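Local coordinates for protein adenosylmethionine-8-amino-7-oxononanoate aminotransferase (Methanocaldococcus jannaschii, PDB 6ZHK) that probably transfers the amino group of S-adenosylmethionine to 8-amino-7-oxononanoate in biotin biosynthesis, as a pyridoxal-phosphate-dependent class-III aminotransferase, at residues K368-L382 / E447-I461. Residues are numbered along the deposited sequence; the frame is centred on the assembly and turned at random.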
loop_
_atom_site.group_PDB
_atom_site.type_symbol
_atom_site.label_atom_id
_atom_site.label_comp_id
_atom_site.label_asym_id
_atom_site.label_seq_id
_atom_site.Cartn_x
_atom_site.Cartn_y
_atom_site.Cartn_z
ATOM N N LYS A 368 29.521 -1.597 16.502
ATOM C CA LYS A 368 29.190 -2.776 15.713
ATOM C C LYS A 368 29.359 -2.510 14.222
ATOM O O LYS A 368 29.820 -3.374 13.462
ATOM C CB LYS A 368 27.766 -3.269 16.036
ATOM C CG LYS A 368 27.496 -3.518 17.522
ATOM C CD LYS A 368 26.346 -4.518 17.648
ATOM C CE LYS A 368 25.000 -3.825 17.582
ATOM N NZ LYS A 368 23.881 -4.761 17.896
ATOM N N ILE A 369 28.972 -1.300 13.792
ATOM C CA ILE A 369 29.218 -0.949 12.389
ATOM C C ILE A 369 30.719 -0.913 12.084
ATOM O O ILE A 369 31.169 -1.346 11.017
ATOM C CB ILE A 369 28.535 0.402 12.075
ATOM C CG1 ILE A 369 27.012 0.232 12.031
ATOM C CG2 ILE A 369 29.063 1.035 10.792
ATOM C CD1 ILE A 369 26.248 1.539 12.181
ATOM N N LYS A 370 31.501 -0.303 12.994
ATOM C CA LYS A 370 32.946 -0.240 12.811
ATOM C C LYS A 370 33.527 -1.654 12.696
ATOM O O LYS A 370 34.339 -1.935 11.822
ATOM C CB LYS A 370 33.565 0.491 14.007
ATOM C CG LYS A 370 34.309 1.793 13.737
ATOM C CD LYS A 370 34.030 2.794 14.851
ATOM C CE LYS A 370 34.260 4.227 14.444
ATOM N NZ LYS A 370 33.260 5.085 15.118
ATOM N N LEU A 371 33.066 -2.569 13.552
ATOM C CA LEU A 371 33.496 -3.964 13.482
ATOM C C LEU A 371 33.098 -4.616 12.155
ATOM O O LEU A 371 33.886 -5.335 11.534
ATOM C CB LEU A 371 32.968 -4.730 14.704
ATOM C CG LEU A 371 33.217 -6.254 14.665
ATOM C CD1 LEU A 371 34.714 -6.604 14.773
ATOM C CD2 LEU A 371 32.388 -7.014 15.691
ATOM N N PHE A 372 31.840 -4.404 11.730
ATOM C CA PHE A 372 31.355 -4.915 10.456
ATOM C C PHE A 372 32.265 -4.474 9.292
ATOM O O PHE A 372 32.658 -5.283 8.458
ATOM C CB PHE A 372 29.915 -4.387 10.246
ATOM C CG PHE A 372 29.148 -4.938 9.070
ATOM C CD1 PHE A 372 29.315 -6.257 8.689
ATOM C CD2 PHE A 372 28.248 -4.154 8.356
ATOM C CE1 PHE A 372 28.551 -6.815 7.670
ATOM C CE2 PHE A 372 27.520 -4.682 7.282
ATOM C CZ PHE A 372 27.674 -6.014 6.946
ATOM N N HIS A 373 32.597 -3.183 9.223
ATOM C CA HIS A 373 33.365 -2.707 8.078
ATOM C C HIS A 373 34.774 -3.300 8.113
ATOM O O HIS A 373 35.342 -3.580 7.051
ATOM C CB HIS A 373 33.356 -1.154 7.972
ATOM C CG HIS A 373 31.996 -0.580 7.712
ATOM N ND1 HIS A 373 31.733 0.776 7.775
ATOM C CD2 HIS A 373 30.815 -1.180 7.412
ATOM C CE1 HIS A 373 30.441 0.997 7.512
ATOM N NE2 HIS A 373 29.850 -0.189 7.259
ATOM N N LYS A 374 35.340 -3.433 9.315
ATOM C CA LYS A 374 36.675 -3.998 9.498
ATOM C C LYS A 374 36.696 -5.463 9.054
ATOM O O LYS A 374 37.603 -5.883 8.332
ATOM C CB LYS A 374 37.094 -3.811 10.961
ATOM C CG LYS A 374 38.376 -4.545 11.324
ATOM C CD LYS A 374 38.920 -4.173 12.672
ATOM C CE LYS A 374 38.306 -4.885 13.859
ATOM N NZ LYS A 374 38.047 -6.325 13.594
ATOM N N GLU A 375 35.626 -6.214 9.363
ATOM C CA GLU A 375 35.499 -7.633 9.021
ATOM C C GLU A 375 35.187 -7.905 7.556
ATOM O O GLU A 375 35.420 -9.016 7.068
ATOM C CB GLU A 375 34.498 -8.353 9.931
ATOM C CG GLU A 375 34.893 -8.400 11.396
ATOM C CD GLU A 375 36.200 -9.154 11.683
ATOM O OE1 GLU A 375 36.299 -10.334 11.292
ATOM O OE2 GLU A 375 37.147 -8.519 12.234
ATOM N N LEU A 376 34.672 -6.904 6.824
ATOM C CA LEU A 376 34.426 -7.005 5.393
ATOM C C LEU A 376 35.703 -6.742 4.572
ATOM O O LEU A 376 35.774 -7.034 3.357
ATOM C CB LEU A 376 33.361 -5.952 5.029
ATOM C CG LEU A 376 31.918 -6.221 5.476
ATOM C CD1 LEU A 376 31.085 -4.925 5.355
ATOM C CD2 LEU A 376 31.338 -7.354 4.638
ATOM N N ARG A 377 36.718 -6.116 5.198
ATOM C CA ARG A 377 37.874 -5.731 4.401
ATOM C C ARG A 377 38.514 -6.908 3.660
ATOM O O ARG A 377 38.900 -6.745 2.513
ATOM C CB ARG A 377 38.938 -5.048 5.279
ATOM C CG ARG A 377 38.598 -3.609 5.636
ATOM C CD ARG A 377 39.809 -3.093 6.372
ATOM N NE ARG A 377 39.427 -2.307 7.537
ATOM C CZ ARG A 377 40.195 -2.174 8.625
ATOM N NH1 ARG A 377 41.361 -2.805 8.691
ATOM N NH2 ARG A 377 39.798 -1.428 9.644
ATOM N N LYS A 378 38.625 -8.085 4.304
ATOM C CA LYS A 378 39.264 -9.250 3.687
ATOM C C LYS A 378 38.574 -9.690 2.402
ATOM O O LYS A 378 39.171 -10.417 1.608
ATOM C CB LYS A 378 39.339 -10.418 4.680
ATOM C CG LYS A 378 37.989 -10.805 5.311
ATOM C CD LYS A 378 38.008 -12.146 6.064
ATOM C CE LYS A 378 36.717 -12.417 6.838
ATOM N NZ LYS A 378 36.539 -11.500 8.003
ATOM N N LEU A 379 37.300 -9.316 2.201
ATOM C CA LEU A 379 36.609 -9.784 1.004
ATOM C C LEU A 379 37.217 -9.137 -0.242
ATOM O O LEU A 379 37.154 -9.698 -1.342
ATOM C CB LEU A 379 35.113 -9.439 1.097
ATOM C CG LEU A 379 34.346 -10.129 2.210
ATOM C CD1 LEU A 379 32.978 -9.490 2.388
ATOM C CD2 LEU A 379 34.223 -11.622 1.965
ATOM N N LYS A 380 37.842 -7.972 -0.027
ATOM C CA LYS A 380 38.402 -7.181 -1.101
ATOM C C LYS A 380 39.508 -7.972 -1.804
ATOM O O LYS A 380 39.679 -7.799 -3.002
ATOM C CB LYS A 380 38.863 -5.800 -0.602
ATOM C CG LYS A 380 37.833 -4.673 -0.689
ATOM C CD LYS A 380 38.438 -3.278 -0.674
ATOM N N GLU A 381 40.178 -8.886 -1.094
ATOM C CA GLU A 381 41.294 -9.661 -1.642
ATOM C C GLU A 381 40.833 -10.763 -2.595
ATOM O O GLU A 381 41.621 -11.201 -3.423
ATOM C CB GLU A 381 42.025 -10.504 -0.596
ATOM C CG GLU A 381 42.441 -9.803 0.687
ATOM C CD GLU A 381 42.583 -10.783 1.850
ATOM O OE1 GLU A 381 41.959 -11.888 1.800
ATOM O OE2 GLU A 381 43.290 -10.440 2.833
ATOM N N LEU A 382 39.577 -11.223 -2.485
ATOM C CA LEU A 382 39.150 -12.424 -3.202
ATOM C C LEU A 382 39.072 -12.146 -4.703
ATOM O O LEU A 382 38.665 -11.049 -5.101
ATOM C CB LEU A 382 37.735 -12.804 -2.735
ATOM C CG LEU A 382 37.545 -13.183 -1.276
ATOM C CD1 LEU A 382 36.047 -13.411 -0.984
ATOM C CD2 LEU A 382 38.349 -14.435 -0.919
ATOM N N GLU A 447 28.074 -8.825 17.816
ATOM C CA GLU A 447 29.414 -8.813 17.281
ATOM C C GLU A 447 29.814 -10.226 16.841
ATOM O O GLU A 447 30.452 -10.382 15.808
ATOM C CB GLU A 447 30.372 -8.255 18.348
ATOM C CG GLU A 447 30.125 -6.803 18.655
ATOM C CD GLU A 447 31.243 -6.061 19.372
ATOM O OE1 GLU A 447 32.349 -6.640 19.559
ATOM O OE2 GLU A 447 31.032 -4.880 19.693
ATOM N N LYS A 448 29.428 -11.239 17.614
ATOM C CA LYS A 448 29.752 -12.600 17.231
ATOM C C LYS A 448 29.099 -12.965 15.905
ATOM O O LYS A 448 29.705 -13.696 15.109
ATOM C CB LYS A 448 29.417 -13.590 18.365
ATOM C CG LYS A 448 30.387 -13.512 19.541
ATOM C CD LYS A 448 29.863 -14.220 20.796
ATOM C CE LYS A 448 30.880 -14.203 21.947
ATOM N NZ LYS A 448 30.281 -14.868 23.141
ATOM N N GLU A 449 27.847 -12.517 15.704
ATOM C CA GLU A 449 27.137 -12.824 14.482
ATOM C C GLU A 449 27.771 -12.092 13.297
ATOM O O GLU A 449 27.877 -12.650 12.193
ATOM C CB GLU A 449 25.699 -12.388 14.572
ATOM C CG GLU A 449 24.826 -13.417 15.306
ATOM C CD GLU A 449 23.543 -12.848 15.897
ATOM O OE1 GLU A 449 23.266 -11.687 15.678
ATOM O OE2 GLU A 449 22.825 -13.573 16.617
ATOM N N ILE A 450 28.262 -10.876 13.564
ATOM C CA ILE A 450 28.915 -10.134 12.496
ATOM C C ILE A 450 30.161 -10.902 12.034
ATOM O O ILE A 450 30.432 -10.966 10.836
ATOM C CB ILE A 450 29.275 -8.714 12.988
ATOM C CG1 ILE A 450 28.052 -7.791 12.999
ATOM C CG2 ILE A 450 30.316 -8.104 12.068
ATOM C CD1 ILE A 450 28.246 -6.525 13.851
ATOM N N ILE A 451 30.973 -11.415 12.984
ATOM C CA ILE A 451 32.248 -12.050 12.635
ATOM C C ILE A 451 31.938 -13.350 11.913
ATOM O O ILE A 451 32.506 -13.648 10.885
ATOM C CB ILE A 451 33.129 -12.255 13.884
ATOM C CG1 ILE A 451 33.680 -10.926 14.440
ATOM C CG2 ILE A 451 34.231 -13.280 13.632
ATOM C CD1 ILE A 451 33.919 -10.909 15.969
ATOM N N TYR A 452 30.940 -14.069 12.408
ATOM C CA TYR A 452 30.470 -15.279 11.750
ATOM C C TYR A 452 30.076 -14.981 10.303
ATOM O O TYR A 452 30.430 -15.703 9.389
ATOM C CB TYR A 452 29.327 -15.950 12.524
ATOM C CG TYR A 452 28.899 -17.236 11.866
ATOM C CD1 TYR A 452 29.654 -18.394 11.997
ATOM C CD2 TYR A 452 27.738 -17.304 11.120
ATOM C CE1 TYR A 452 29.322 -19.566 11.345
ATOM C CE2 TYR A 452 27.357 -18.486 10.496
ATOM C CZ TYR A 452 28.154 -19.624 10.607
ATOM O OH TYR A 452 27.813 -20.806 9.992
ATOM N N LEU A 453 29.219 -13.977 10.111
ATOM C CA LEU A 453 28.691 -13.623 8.805
ATOM C C LEU A 453 29.779 -13.306 7.788
ATOM O O LEU A 453 29.701 -13.742 6.653
ATOM C CB LEU A 453 27.766 -12.400 8.959
ATOM C CG LEU A 453 27.314 -11.710 7.658
ATOM C CD1 LEU A 453 26.391 -12.654 6.849
ATOM C CD2 LEU A 453 26.509 -10.473 8.041
ATOM N N CYS A 454 30.759 -12.501 8.184
ATOM C CA CYS A 454 31.793 -12.098 7.245
ATOM C C CYS A 454 32.756 -13.251 6.919
ATOM O O CYS A 454 33.184 -13.404 5.772
ATOM C CB CYS A 454 32.513 -10.897 7.860
ATOM S SG CYS A 454 31.476 -9.388 7.967
ATOM N N ASP A 455 33.085 -14.092 7.930
ATOM C CA ASP A 455 33.886 -15.287 7.673
ATOM C C ASP A 455 33.102 -16.241 6.770
ATOM O O ASP A 455 33.664 -16.845 5.864
ATOM C CB ASP A 455 34.189 -16.053 8.969
ATOM C CG ASP A 455 35.309 -15.470 9.810
ATOM O OD1 ASP A 455 36.078 -14.646 9.300
ATOM O OD2 ASP A 455 35.388 -15.827 10.979
ATOM N N ALA A 456 31.787 -16.396 6.990
ATOM C CA ALA A 456 31.044 -17.296 6.112
ATOM C C ALA A 456 30.946 -16.736 4.692
ATOM O O ALA A 456 30.905 -17.505 3.717
ATOM C CB ALA A 456 29.637 -17.507 6.649
ATOM N N LEU A 457 30.866 -15.400 4.563
ATOM C CA LEU A 457 30.763 -14.836 3.217
ATOM C C LEU A 457 32.071 -15.060 2.437
ATOM O O LEU A 457 32.079 -15.383 1.231
ATOM C CB LEU A 457 30.396 -13.348 3.335
ATOM C CG LEU A 457 30.100 -12.599 2.030
ATOM C CD1 LEU A 457 28.991 -13.265 1.204
ATOM C CD2 LEU A 457 29.765 -11.147 2.292
ATOM N N TYR A 458 33.175 -14.870 3.143
ATOM C CA TYR A 458 34.505 -15.129 2.591
ATOM C C TYR A 458 34.596 -16.558 2.014
ATOM O O TYR A 458 34.947 -16.746 0.858
ATOM C CB TYR A 458 35.562 -14.833 3.663
ATOM C CG TYR A 458 36.998 -15.060 3.224
ATOM C CD1 TYR A 458 37.620 -16.306 3.298
ATOM C CD2 TYR A 458 37.757 -13.989 2.760
ATOM C CE1 TYR A 458 38.956 -16.468 2.918
ATOM C CE2 TYR A 458 39.089 -14.132 2.385
ATOM C CZ TYR A 458 39.689 -15.379 2.450
ATOM O OH TYR A 458 41.006 -15.463 2.068
ATOM N N GLU A 459 34.209 -17.557 2.786
ATOM C CA GLU A 459 34.209 -18.950 2.364
ATOM C C GLU A 459 33.149 -19.191 1.287
ATOM O O GLU A 459 33.366 -19.975 0.362
ATOM C CB GLU A 459 33.768 -19.844 3.525
ATOM C CG GLU A 459 34.731 -19.919 4.692
ATOM C CD GLU A 459 34.143 -20.693 5.864
ATOM O OE1 GLU A 459 33.008 -21.246 5.739
ATOM O OE2 GLU A 459 34.845 -20.804 6.884
ATOM N N ALA A 460 31.969 -18.557 1.398
ATOM C CA ALA A 460 30.898 -18.824 0.449
ATOM C C ALA A 460 31.306 -18.365 -0.950
ATOM O O ALA A 460 30.966 -19.020 -1.944
ATOM C CB ALA A 460 29.620 -18.139 0.934
ATOM N N ILE A 461 32.015 -17.221 -0.995
ATOM C CA ILE A 461 32.411 -16.643 -2.262
ATOM C C ILE A 461 33.462 -17.567 -2.872
ATOM O O ILE A 461 33.393 -17.812 -4.062
ATOM C CB ILE A 461 32.875 -15.195 -2.072
ATOM C CG1 ILE A 461 31.672 -14.296 -1.717
ATOM C CG2 ILE A 461 33.598 -14.706 -3.316
ATOM C CD1 ILE A 461 32.125 -12.869 -1.376
HETATM O O HOH W 1 34.805 -11.940 9.949
#
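Ile450 and Cys454 of helix 447-461 pack against Phe372 and Glu375 of helix 368-376, two nearly parallel helices of the C-terminal part of this class-III aminotransferase (fold type I), their axes 9.4 Å apart and crossing at -19°. Apolar contacts fill the seam. Ile450 lays CG2 on Phe372 CA at 3.7 Å and reaches the carbonyl of Lys368 with CD1. Cys454 SG sits at the edge of the Phe372 ring, 3.9 Å from CD1, a sulfur-aromatic contact; Leu376 CD1 covers one face of that ring. Farther along, Leu379 splits its methyls, CD1 meeting Leu457 CD2 at 3.6 Å and CD2 resting on the backbone of Tyr458. Inward, Phe372 and Leu376 touch Leu439 of strand 436-439, and Leu457 and Ile461 touch Ile437.

Charges line one flank. Lys378 turns CG between its backbone N and carbonyl carbon (chi1 54°), sending the chain back toward Glu375. There NZ donates to Glu375 O at 2.9 Å, on a lone pair, and forms salt bridges with Glu375 OE1 and, across the helices, Asp455 OD1 at 3.4 Å. A water accepts from NZ and also contacts Glu375 OE1 and Ile451 O. Lys374 NZ extends the network through Glu375 OE2. A methionine in place of Lys378 would probably leave Asp455 without this cross-helix charge partner and Glu375 O without its side-chain donor.

One aromatic contact closes the far end: Leu382 CD2 lies over a face of the Tyr458 ring in a CH-pi contact, 3.4 Å from CE2, while Leu382 CD1 meets Ile461 CG2 at 3.6 Å.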